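PDB 5HYZ: SCARECROW-LIKE protein 7 from Oryza sativa Japonica Group, which binds DNA in vitro through its GRAS domain and is probably a transcription factor acting in plant development and abiotic stress resistance. Local coordinates for residues A[260-265]-A[286-291]; A[41-46]-A[264-269]; A[252-257]-A[298-303]. All coordinates share one frame; numbering follows the deposited sequence.

Contact 1. Residues A[260-265]-A[286-291]; sequences SYYRSL and WMFGER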
loop_
_atom_site.group_PDB
_atom_site.type_symbol
_atom_site.label_atom_id
_atom_site.label_comp_id
_atom_site.label_asym_id
_atom_site.label_seq_id
_atom_site.Cartn_x
_atom_site.Cartn_y
_atom_site.Cartn_z
ATOM N N SER A 260 12.040 -21.197 -14.495
ATOM C CA SER A 260 12.664 -19.888 -14.290
ATOM C C SER A 260 11.669 -18.816 -13.761
ATOM O O SER A 260 11.937 -18.051 -12.806
ATOM C CB SER A 260 13.278 -19.424 -15.615
ATOM O OG SER A 260 13.582 -18.052 -15.496
ATOM N N TYR A 261 10.496 -18.793 -14.385
ATOM C CA TYR A 261 9.416 -17.900 -13.954
ATOM C C TYR A 261 9.004 -18.113 -12.473
ATOM O O TYR A 261 8.972 -17.182 -11.623
ATOM C CB TYR A 261 8.240 -18.111 -14.899
ATOM C CG TYR A 261 6.970 -17.400 -14.520
ATOM C CD1 TYR A 261 6.807 -16.005 -14.675
ATOM C CD2 TYR A 261 5.923 -18.118 -14.040
ATOM C CE1 TYR A 261 5.601 -15.405 -14.287
ATOM C CE2 TYR A 261 4.736 -17.521 -13.695
ATOM C CZ TYR A 261 4.590 -16.186 -13.813
ATOM O OH TYR A 261 3.341 -15.751 -13.413
ATOM N N TYR A 262 8.692 -19.364 -12.135
ATOM C CA TYR A 262 8.273 -19.639 -10.764
ATOM C C TYR A 262 9.434 -19.476 -9.771
ATOM O O TYR A 262 9.206 -19.152 -8.612
ATOM C CB TYR A 262 7.619 -21.045 -10.687
ATOM C CG TYR A 262 6.176 -20.948 -11.147
ATOM C CD1 TYR A 262 5.220 -20.320 -10.349
ATOM C CD2 TYR A 262 5.792 -21.397 -12.420
ATOM C CE1 TYR A 262 3.925 -20.154 -10.803
ATOM C CE2 TYR A 262 4.516 -21.269 -12.852
ATOM C CZ TYR A 262 3.579 -20.624 -12.029
ATOM O OH TYR A 262 2.298 -20.436 -12.463
ATOM N N ARG A 263 10.675 -19.670 -10.209
ATOM C CA ARG A 263 11.801 -19.390 -9.301
ATOM C C ARG A 263 11.757 -17.932 -8.840
ATOM O O ARG A 263 11.845 -17.642 -7.643
ATOM C CB ARG A 263 13.153 -19.669 -9.975
ATOM C CG ARG A 263 14.316 -19.583 -8.972
ATOM C CD ARG A 263 15.694 -19.512 -9.611
ATOM N NE ARG A 263 15.915 -18.248 -10.310
ATOM C CZ ARG A 263 17.036 -17.928 -10.963
ATOM N NH1 ARG A 263 18.074 -18.775 -11.008
ATOM N NH2 ARG A 263 17.118 -16.749 -11.573
ATOM N N SER A 264 11.551 -17.017 -9.790
ATOM C CA SER A 264 11.412 -15.596 -9.392
ATOM C C SER A 264 10.226 -15.361 -8.453
ATOM O O SER A 264 10.392 -14.680 -7.414
ATOM C CB SER A 264 11.286 -14.689 -10.637
ATOM O OG SER A 264 12.354 -14.960 -11.510
ATOM N N LEU A 265 9.037 -15.904 -8.780
ATOM C CA LEU A 265 7.887 -15.755 -7.874
ATOM C C LEU A 265 8.155 -16.291 -6.446
ATOM O O LEU A 265 7.814 -15.648 -5.414
ATOM C CB LEU A 265 6.635 -16.473 -8.397
ATOM C CG LEU A 265 5.946 -15.783 -9.578
ATOM C CD1 LEU A 265 4.856 -16.678 -10.119
ATOM C CD2 LEU A 265 5.384 -14.430 -9.096
ATOM N N TRP A 286 -1.547 -24.208 -3.527
ATOM C CA TRP A 286 -2.857 -24.152 -4.141
ATOM C C TRP A 286 -2.940 -23.187 -5.285
ATOM O O TRP A 286 -3.824 -23.308 -6.123
ATOM C CB TRP A 286 -3.916 -23.796 -3.077
ATOM C CG TRP A 286 -4.038 -24.926 -2.136
ATOM C CD1 TRP A 286 -3.671 -24.967 -0.808
ATOM C CD2 TRP A 286 -4.472 -26.243 -2.478
ATOM N NE1 TRP A 286 -3.904 -26.225 -0.303
ATOM C CE2 TRP A 286 -4.392 -27.027 -1.307
ATOM C CE3 TRP A 286 -4.943 -26.834 -3.664
ATOM C CZ2 TRP A 286 -4.765 -28.382 -1.285
ATOM C CZ3 TRP A 286 -5.315 -28.182 -3.648
ATOM C CH2 TRP A 286 -5.225 -28.940 -2.461
HETATM N N MSE A 287 -2.037 -22.221 -5.342
HETATM C CA MSE A 287 -2.069 -21.340 -6.503
HETATM C C MSE A 287 -0.915 -21.722 -7.429
HETATM O O MSE A 287 -1.167 -22.239 -8.515
HETATM C CB MSE A 287 -2.000 -19.870 -6.093
HETATM C CG MSE A 287 -2.117 -18.948 -7.292
HETATM SE SE MSE A 287 -2.141 -17.061 -6.664
HETATM C CE MSE A 287 -4.123 -16.768 -6.704
ATOM N N PHE A 288 0.326 -21.549 -6.979
ATOM C CA PHE A 288 1.462 -21.813 -7.851
ATOM C C PHE A 288 1.601 -23.311 -8.167
ATOM O O PHE A 288 1.784 -23.697 -9.334
ATOM C CB PHE A 288 2.758 -21.298 -7.240
ATOM C CG PHE A 288 2.796 -19.791 -7.024
ATOM C CD1 PHE A 288 1.950 -18.947 -7.710
ATOM C CD2 PHE A 288 3.715 -19.255 -6.162
ATOM C CE1 PHE A 288 2.011 -17.575 -7.499
ATOM C CE2 PHE A 288 3.797 -17.883 -5.964
ATOM C CZ PHE A 288 2.952 -17.062 -6.631
ATOM N N GLY A 289 1.501 -24.159 -7.153
ATOM C CA GLY A 289 1.661 -25.605 -7.369
ATOM C C GLY A 289 0.672 -26.198 -8.346
ATOM O O GLY A 289 1.017 -27.025 -9.217
ATOM N N GLU A 290 -0.585 -25.769 -8.246
ATOM C CA GLU A 290 -1.584 -26.207 -9.218
ATOM C C GLU A 290 -1.265 -25.720 -10.642
ATOM O O GLU A 290 -1.442 -26.456 -11.615
ATOM C CB GLU A 290 -2.977 -25.714 -8.820
ATOM C CG GLU A 290 -3.469 -26.409 -7.556
ATOM C CD GLU A 290 -3.724 -27.883 -7.836
ATOM O OE1 GLU A 290 -4.722 -28.164 -8.529
ATOM O OE2 GLU A 290 -2.879 -28.723 -7.445
ATOM N N ARG A 291 -0.812 -24.470 -10.769
ATOM C CA ARG A 291 -0.447 -23.957 -12.096
ATOM C C ARG A 291 0.710 -24.741 -12.695
ATOM O O ARG A 291 0.738 -25.045 -13.906
ATOM C CB ARG A 291 -0.089 -22.472 -12.010
ATOM C CG ARG A 291 -1.364 -21.638 -11.756
ATOM C CD ARG A 291 -1.031 -20.197 -11.358
ATOM N NE ARG A 291 -2.283 -19.477 -11.039
ATOM C CZ ARG A 291 -2.355 -18.177 -10.777
ATOM N NH1 ARG A 291 -1.250 -17.437 -10.769
ATOM N NH2 ARG A 291 -3.537 -17.632 -10.500
HETATM O O HOH W 1 1.354 -17.855 -11.840
#
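Y262 and F288 carry the contact between helix segments 260-265 and 286-291, which run antiparallel (169° between their directions) with axes 11.8 Å apart. Y262 can be followed outward from its backbone. Its CB already points at the facing helix. One long edge of the ring then passes along F288: CD1 lies near CB and CG of F288, and CE1 comes within 3.9 Å of F288 CD1, which sits close to the tyrosine ring plane. The planes meet at 58° with centroids 5.7 Å apart, an oblique aromatic pair. Beyond CZ, the hydroxyl reaches the aliphatic part of R291, with Y262 OH 3.2 Å from R291 CB. A water 2.8 Å from Y262 OH bonds to it, accepts a hydrogen bond from R291 NH1, and hydrogen-bonds to Y261 OH at the longer distance of 3.3 Å; two tyrosines and an arginine thus share one bridging water. L265 places CD1 over one face of F288, a CH-pi contact 4.2 Å from the ring centroid and 23° off the normal. Within the fold, Y262 also packs on L43 and F47 of helix 39-57, while Y261 lies against R366 and L368 of strand 366-374, and selenomethionine M287 faces helix 74-86, touching L76, C79 and L83.

Contact 2. Residues A[41-46]-A[264-269]; sequences ERLAFY and SLFESL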
loop_
_atom_site.group_PDB
_atom_site.type_symbol
_atom_site.label_atom_id
_atom_site.label_comp_id
_atom_site.label_asym_id
_atom_site.label_seq_id
_atom_site.Cartn_x
_atom_site.Cartn_y
_atom_site.Cartn_z
ATOM N N GLU A 41 14.331 -25.113 -2.883
ATOM C CA GLU A 41 13.817 -26.392 -2.355
ATOM C C GLU A 41 12.311 -26.530 -2.506
ATOM O O GLU A 41 11.811 -27.608 -2.856
ATOM C CB GLU A 41 14.205 -26.576 -0.870
ATOM C CG GLU A 41 15.734 -26.695 -0.692
ATOM C CD GLU A 41 16.181 -26.595 0.767
ATOM O OE1 GLU A 41 15.522 -25.898 1.566
ATOM O OE2 GLU A 41 17.189 -27.235 1.105
ATOM N N ARG A 42 11.570 -25.455 -2.239
ATOM C CA ARG A 42 10.127 -25.494 -2.399
ATOM C C ARG A 42 9.739 -25.633 -3.870
ATOM O O ARG A 42 8.850 -26.404 -4.249
ATOM C CB ARG A 42 9.511 -24.233 -1.772
ATOM C CG ARG A 42 9.790 -24.239 -0.277
ATOM C CD ARG A 42 9.864 -22.939 0.451
ATOM N NE ARG A 42 8.593 -22.566 0.986
ATOM C CZ ARG A 42 8.292 -22.304 2.258
ATOM N NH1 ARG A 42 9.153 -22.385 3.262
ATOM N NH2 ARG A 42 7.041 -21.994 2.507
ATOM N N LEU A 43 10.427 -24.849 -4.698
ATOM C CA LEU A 43 10.208 -24.889 -6.137
ATOM C C LEU A 43 10.421 -26.314 -6.696
ATOM O O LEU A 43 9.590 -26.857 -7.425
ATOM C CB LEU A 43 11.144 -23.859 -6.815
ATOM C CG LEU A 43 10.995 -23.737 -8.332
ATOM C CD1 LEU A 43 9.760 -22.926 -8.664
ATOM C CD2 LEU A 43 12.209 -23.061 -8.907
ATOM N N ALA A 44 11.543 -26.916 -6.347
ATOM C CA ALA A 44 11.799 -28.289 -6.776
ATOM C C ALA A 44 10.747 -29.257 -6.246
ATOM O O ALA A 44 10.372 -30.202 -6.931
ATOM C CB ALA A 44 13.194 -28.732 -6.320
ATOM N N PHE A 45 10.258 -29.017 -5.036
ATOM C CA PHE A 45 9.188 -29.874 -4.534
ATOM C C PHE A 45 7.977 -29.916 -5.469
ATOM O O PHE A 45 7.508 -31.007 -5.862
ATOM C CB PHE A 45 8.780 -29.418 -3.115
ATOM C CG PHE A 45 7.595 -30.172 -2.556
ATOM C CD1 PHE A 45 7.791 -31.329 -1.810
ATOM C CD2 PHE A 45 6.307 -29.736 -2.781
ATOM C CE1 PHE A 45 6.705 -32.044 -1.301
ATOM C CE2 PHE A 45 5.189 -30.442 -2.273
ATOM C CZ PHE A 45 5.402 -31.610 -1.522
ATOM N N TYR A 46 7.467 -28.734 -5.856
ATOM C CA TYR A 46 6.260 -28.751 -6.678
ATOM C C TYR A 46 6.552 -29.217 -8.100
ATOM O O TYR A 46 5.737 -29.912 -8.714
ATOM C CB TYR A 46 5.609 -27.366 -6.688
ATOM C CG TYR A 46 5.144 -27.035 -5.288
ATOM C CD1 TYR A 46 4.006 -27.658 -4.756
ATOM C CD2 TYR A 46 5.847 -26.136 -4.488
ATOM C CE1 TYR A 46 3.576 -27.381 -3.465
ATOM C CE2 TYR A 46 5.425 -25.866 -3.203
ATOM C CZ TYR A 46 4.300 -26.507 -2.700
ATOM O OH TYR A 46 3.906 -26.228 -1.414
ATOM N N SER A 264 11.551 -17.017 -9.790
ATOM C CA SER A 264 11.412 -15.596 -9.392
ATOM C C SER A 264 10.226 -15.361 -8.453
ATOM O O SER A 264 10.392 -14.680 -7.414
ATOM C CB SER A 264 11.286 -14.689 -10.637
ATOM O OG SER A 264 12.354 -14.960 -11.510
ATOM N N LEU A 265 9.037 -15.904 -8.780
ATOM C CA LEU A 265 7.887 -15.755 -7.874
ATOM C C LEU A 265 8.155 -16.291 -6.446
ATOM O O LEU A 265 7.814 -15.648 -5.414
ATOM C CB LEU A 265 6.635 -16.473 -8.397
ATOM C CG LEU A 265 5.946 -15.783 -9.578
ATOM C CD1 LEU A 265 4.856 -16.678 -10.119
ATOM C CD2 LEU A 265 5.384 -14.430 -9.096
ATOM N N PHE A 266 8.724 -17.499 -6.384
ATOM C CA PHE A 266 9.017 -18.124 -5.075
ATOM C C PHE A 266 9.997 -17.282 -4.279
ATOM O O PHE A 266 9.815 -17.128 -3.060
ATOM C CB PHE A 266 9.563 -19.566 -5.251
ATOM C CG PHE A 266 8.462 -20.604 -5.380
ATOM C CD1 PHE A 266 7.560 -20.561 -6.441
ATOM C CD2 PHE A 266 8.334 -21.627 -4.444
ATOM C CE1 PHE A 266 6.544 -21.500 -6.558
ATOM C CE2 PHE A 266 7.331 -22.575 -4.549
ATOM C CZ PHE A 266 6.441 -22.529 -5.600
ATOM N N GLU A 267 11.030 -16.762 -4.945
ATOM C CA GLU A 267 11.992 -15.890 -4.273
ATOM C C GLU A 267 11.340 -14.596 -3.732
ATOM O O GLU A 267 11.625 -14.158 -2.596
ATOM C CB GLU A 267 13.135 -15.536 -5.189
ATOM C CG GLU A 267 14.119 -16.659 -5.420
ATOM C CD GLU A 267 15.190 -16.305 -6.447
ATOM O OE1 GLU A 267 15.374 -15.076 -6.687
ATOM O OE2 GLU A 267 15.845 -17.238 -7.020
ATOM N N SER A 268 10.449 -13.998 -4.523
ATOM C CA SER A 268 9.759 -12.782 -4.023
ATOM C C SER A 268 8.843 -13.090 -2.821
ATOM O O SER A 268 8.647 -12.253 -1.944
ATOM C CB SER A 268 8.989 -12.122 -5.165
ATOM O OG SER A 268 7.820 -12.828 -5.477
ATOM N N LEU A 269 8.296 -14.296 -2.747
ATOM C CA LEU A 269 7.556 -14.649 -1.533
ATOM C C LEU A 269 8.493 -14.785 -0.339
ATOM O O LEU A 269 8.107 -14.471 0.791
ATOM C CB LEU A 269 6.782 -15.966 -1.703
ATOM C CG LEU A 269 5.539 -15.975 -2.594
ATOM C CD1 LEU A 269 4.714 -17.245 -2.354
ATOM C CD2 LEU A 269 4.709 -14.737 -2.353
#
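The F266 ring meets segment 41-46 with one face and part of its rim. L43 CD1 lies over that face, 4.2 Å from the centroid and 19° off the normal, which qualifies as a CH-pi contact. At the edge, near the ring plane, are R42 CB and Y46 CD2, the latter 3.8 Å from F266 CZ. The Y46 ring itself receives F266 CZ obliquely, and one of its faces is covered by CD2 of its neighbour F45. The phenylalanine tip therefore enters between L43, R42 and, one turn on, Y46, close enough to the backbone that F266 CE2 is 3.8 Å from L43 N. This is helix-to-helix packing in the helical part of the GRAS domain, joining the predicted first leucine-repeat region to the predicted PFYRE region; the segment axes approach to 10.0 Å at 135°. L43 has its CG anti to the backbone N (chi1 -178°), the turn that carries CD1 across to the ring. R42 contributes only its CB here: its chain bends at chi3, and its guanidinium makes a salt bridge with E284 of helix 278-296. On the opposing helix, S268 OG donates to L265 O at 2.8 Å, and that carbonyl also accepts from L269 N on the same face of its plane.

Contact 3. Residues A[252-257]-A[298-303]; sequences VDRFAN and PEEGAD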
loop_
_atom_site.group_PDB
_atom_site.type_symbol
_atom_site.label_atom_id
_atom_site.label_comp_id
_atom_site.label_asym_id
_atom_site.label_seq_id
_atom_site.Cartn_x
_atom_site.Cartn_y
_atom_site.Cartn_z
ATOM N N VAL A 252 9.957 -29.770 -23.036
ATOM C CA VAL A 252 11.226 -29.413 -22.390
ATOM C C VAL A 252 11.424 -27.880 -22.250
ATOM O O VAL A 252 11.888 -27.363 -21.205
ATOM C CB VAL A 252 12.437 -30.006 -23.155
ATOM C CG1 VAL A 252 13.743 -29.423 -22.659
ATOM C CG2 VAL A 252 12.442 -31.550 -23.055
ATOM N N ASP A 253 11.043 -27.147 -23.298
ATOM C CA ASP A 253 11.061 -25.672 -23.226
ATOM C C ASP A 253 10.063 -25.127 -22.209
ATOM O O ASP A 253 10.393 -24.186 -21.475
ATOM C CB ASP A 253 10.759 -25.043 -24.594
ATOM C CG ASP A 253 11.904 -25.204 -25.574
ATOM O OD1 ASP A 253 13.051 -25.024 -25.144
ATOM O OD2 ASP A 253 11.654 -25.517 -26.755
ATOM N N ARG A 254 8.857 -25.699 -22.152
ATOM C CA ARG A 254 7.854 -25.198 -21.189
ATOM C C ARG A 254 8.334 -25.420 -19.805
ATOM O O ARG A 254 8.144 -24.580 -18.943
ATOM C CB ARG A 254 6.482 -25.875 -21.285
ATOM C CG ARG A 254 5.614 -25.544 -22.481
ATOM C CD ARG A 254 4.145 -25.827 -22.191
ATOM N NE ARG A 254 3.848 -27.139 -21.571
ATOM C CZ ARG A 254 3.845 -28.302 -22.225
ATOM N NH1 ARG A 254 4.158 -28.365 -23.524
ATOM N NH2 ARG A 254 3.530 -29.422 -21.581
ATOM N N PHE A 255 8.895 -26.605 -19.564
ATOM C CA PHE A 255 9.450 -26.881 -18.227
ATOM C C PHE A 255 10.526 -25.907 -17.838
ATOM O O PHE A 255 10.521 -25.372 -16.716
ATOM C CB PHE A 255 9.940 -28.360 -18.197
ATOM C CG PHE A 255 10.345 -28.848 -16.828
ATOM C CD1 PHE A 255 11.557 -28.427 -16.266
ATOM C CD2 PHE A 255 9.549 -29.759 -16.146
ATOM C CE1 PHE A 255 11.952 -28.888 -15.033
ATOM C CE2 PHE A 255 9.934 -30.242 -14.895
ATOM C CZ PHE A 255 11.150 -29.800 -14.343
ATOM N N ALA A 256 11.475 -25.632 -18.741
ATOM C CA ALA A 256 12.489 -24.644 -18.426
ATOM C C ALA A 256 11.941 -23.197 -18.187
ATOM O O ALA A 256 12.367 -22.501 -17.269
ATOM C CB ALA A 256 13.548 -24.609 -19.549
ATOM N N ASN A 257 11.000 -22.792 -19.042
ATOM C CA ASN A 257 10.393 -21.457 -18.949
ATOM C C ASN A 257 9.664 -21.309 -17.597
ATOM O O ASN A 257 9.784 -20.320 -16.877
ATOM C CB ASN A 257 9.402 -21.283 -20.112
ATOM C CG ASN A 257 10.091 -21.182 -21.480
ATOM O OD1 ASN A 257 11.304 -21.071 -21.541
ATOM N ND2 ASN A 257 9.320 -21.266 -22.573
ATOM N N PRO A 298 0.776 -34.150 -16.497
ATOM C CA PRO A 298 0.413 -35.146 -17.507
ATOM C C PRO A 298 -0.220 -34.580 -18.764
ATOM O O PRO A 298 0.062 -35.057 -19.868
ATOM C CB PRO A 298 -0.586 -36.039 -16.770
ATOM C CG PRO A 298 -0.983 -35.291 -15.527
ATOM C CD PRO A 298 0.205 -34.466 -15.172
ATOM N N GLU A 299 -1.056 -33.562 -18.604
ATOM C CA GLU A 299 -1.977 -33.209 -19.692
ATOM C C GLU A 299 -1.297 -32.641 -20.938
ATOM O O GLU A 299 -0.339 -31.855 -20.844
ATOM C CB GLU A 299 -3.034 -32.223 -19.183
ATOM C CG GLU A 299 -3.973 -32.813 -18.141
ATOM C CD GLU A 299 -4.994 -31.806 -17.654
ATOM O OE1 GLU A 299 -4.642 -30.603 -17.541
ATOM O OE2 GLU A 299 -6.146 -32.224 -17.392
ATOM N N GLU A 300 -1.792 -33.036 -22.111
ATOM C CA GLU A 300 -1.275 -32.463 -23.364
ATOM C C GLU A 300 -2.372 -32.224 -24.404
ATOM O O GLU A 300 -3.504 -32.724 -24.267
ATOM C CB GLU A 300 -0.180 -33.354 -23.972
ATOM C CG GLU A 300 1.153 -33.355 -23.206
ATOM C CD GLU A 300 1.943 -32.048 -23.365
ATOM O OE1 GLU A 300 1.430 -31.108 -24.036
ATOM O OE2 GLU A 300 3.086 -31.973 -22.839
ATOM N N GLY A 301 -2.014 -31.455 -25.434
ATOM C CA GLY A 301 -2.921 -31.112 -26.517
ATOM C C GLY A 301 -4.097 -30.353 -25.969
ATOM O O GLY A 301 -3.945 -29.497 -25.088
ATOM N N ALA A 302 -5.282 -30.687 -26.460
ATOM C CA ALA A 302 -6.510 -30.030 -26.033
ATOM C C ALA A 302 -6.780 -30.229 -24.538
ATOM O O ALA A 302 -7.564 -29.490 -23.936
ATOM C CB ALA A 302 -7.710 -30.541 -26.862
ATOM N N ASP A 303 -6.142 -31.219 -23.927
ATOM C CA ASP A 303 -6.339 -31.418 -22.499
ATOM C C ASP A 303 -5.516 -30.434 -21.663
ATOM O O ASP A 303 -5.854 -30.175 -20.497
ATOM C CB ASP A 303 -6.010 -32.855 -22.105
ATOM C CG ASP A 303 -7.032 -33.841 -22.638
ATOM O OD1 ASP A 303 -8.131 -33.930 -22.044
ATOM O OD2 ASP A 303 -6.747 -34.505 -23.662
HETATM O O HOH W 2 1.600 -30.501 -19.361
#
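Two bent side chains bring R254 and E300 together from opposite directions, although their CA atoms are 11.9 Å apart. R254 leaves the helix with its CG anti to the carbonyl carbon, runs outward through chi2 and then turns at chi3, which sets the guanidinium at the end of a hooked chain. E300 starts with the same first torsion and folds at chi2 (-72°); its CB does not point directly at the helix, and this fold brings the carboxylate closer. The result is a single-contact salt bridge, with R254 NH2 donating to E300 OE2 at 2.9 Å and an N-H...O angle of 166°. The acceptor lies almost in the guanidinium plane, at its edge, so the arginine side of the bond is well aligned. The glutamate side is less so: NH2 comes from above the carboxylate plane, well out of it, and the two flat groups are turned 76° apart. This excludes the coplanar, two-pronged pairing; E300 OE1 stays 3.6 Å from R254 NH2. The carboxylate has other partners: OE2 also pairs with R54 of helix 39-57 and OE1 with R304, making E300 the shared anion of three arginines. R254 is held in turn by A295 O at NE and A249 O at NH1. A water adds a second, indirect link: it lies 2.8 Å from E299 O, to which it may donate, and accepts a weak bond from R254 NH2. The arrangement is a small salt-bridge network, partly buried, in which an arginine on helix 251-272 of the predicted PFYRE region fastens the loop opening the predicted SAW region of the GRAS domain.

From the N terminus, helix 39-57 supplies the first half of contact 2, whose loop closes 218 residues later on helix 251-272, after all five parallel strands of the sheet. Before that closure the chain enters 252-257, which opens contact 3, so the loops of contacts 2 and 3 cross. Contact 1, from 260-265 to 286-291, joins helix 251-272 to helix 278-296 and is nested within contact 3, which ties helix 251-272 to the loop after helix 278-296. Helix 251-272 is therefore common to all three. Contacts 1 and 2 share S264 and L265 and form one packed core, with F288 CD2 3.6 Å from F266 CE1, whereas contact 3 lies about 15 Å from contact 1, centre to centre.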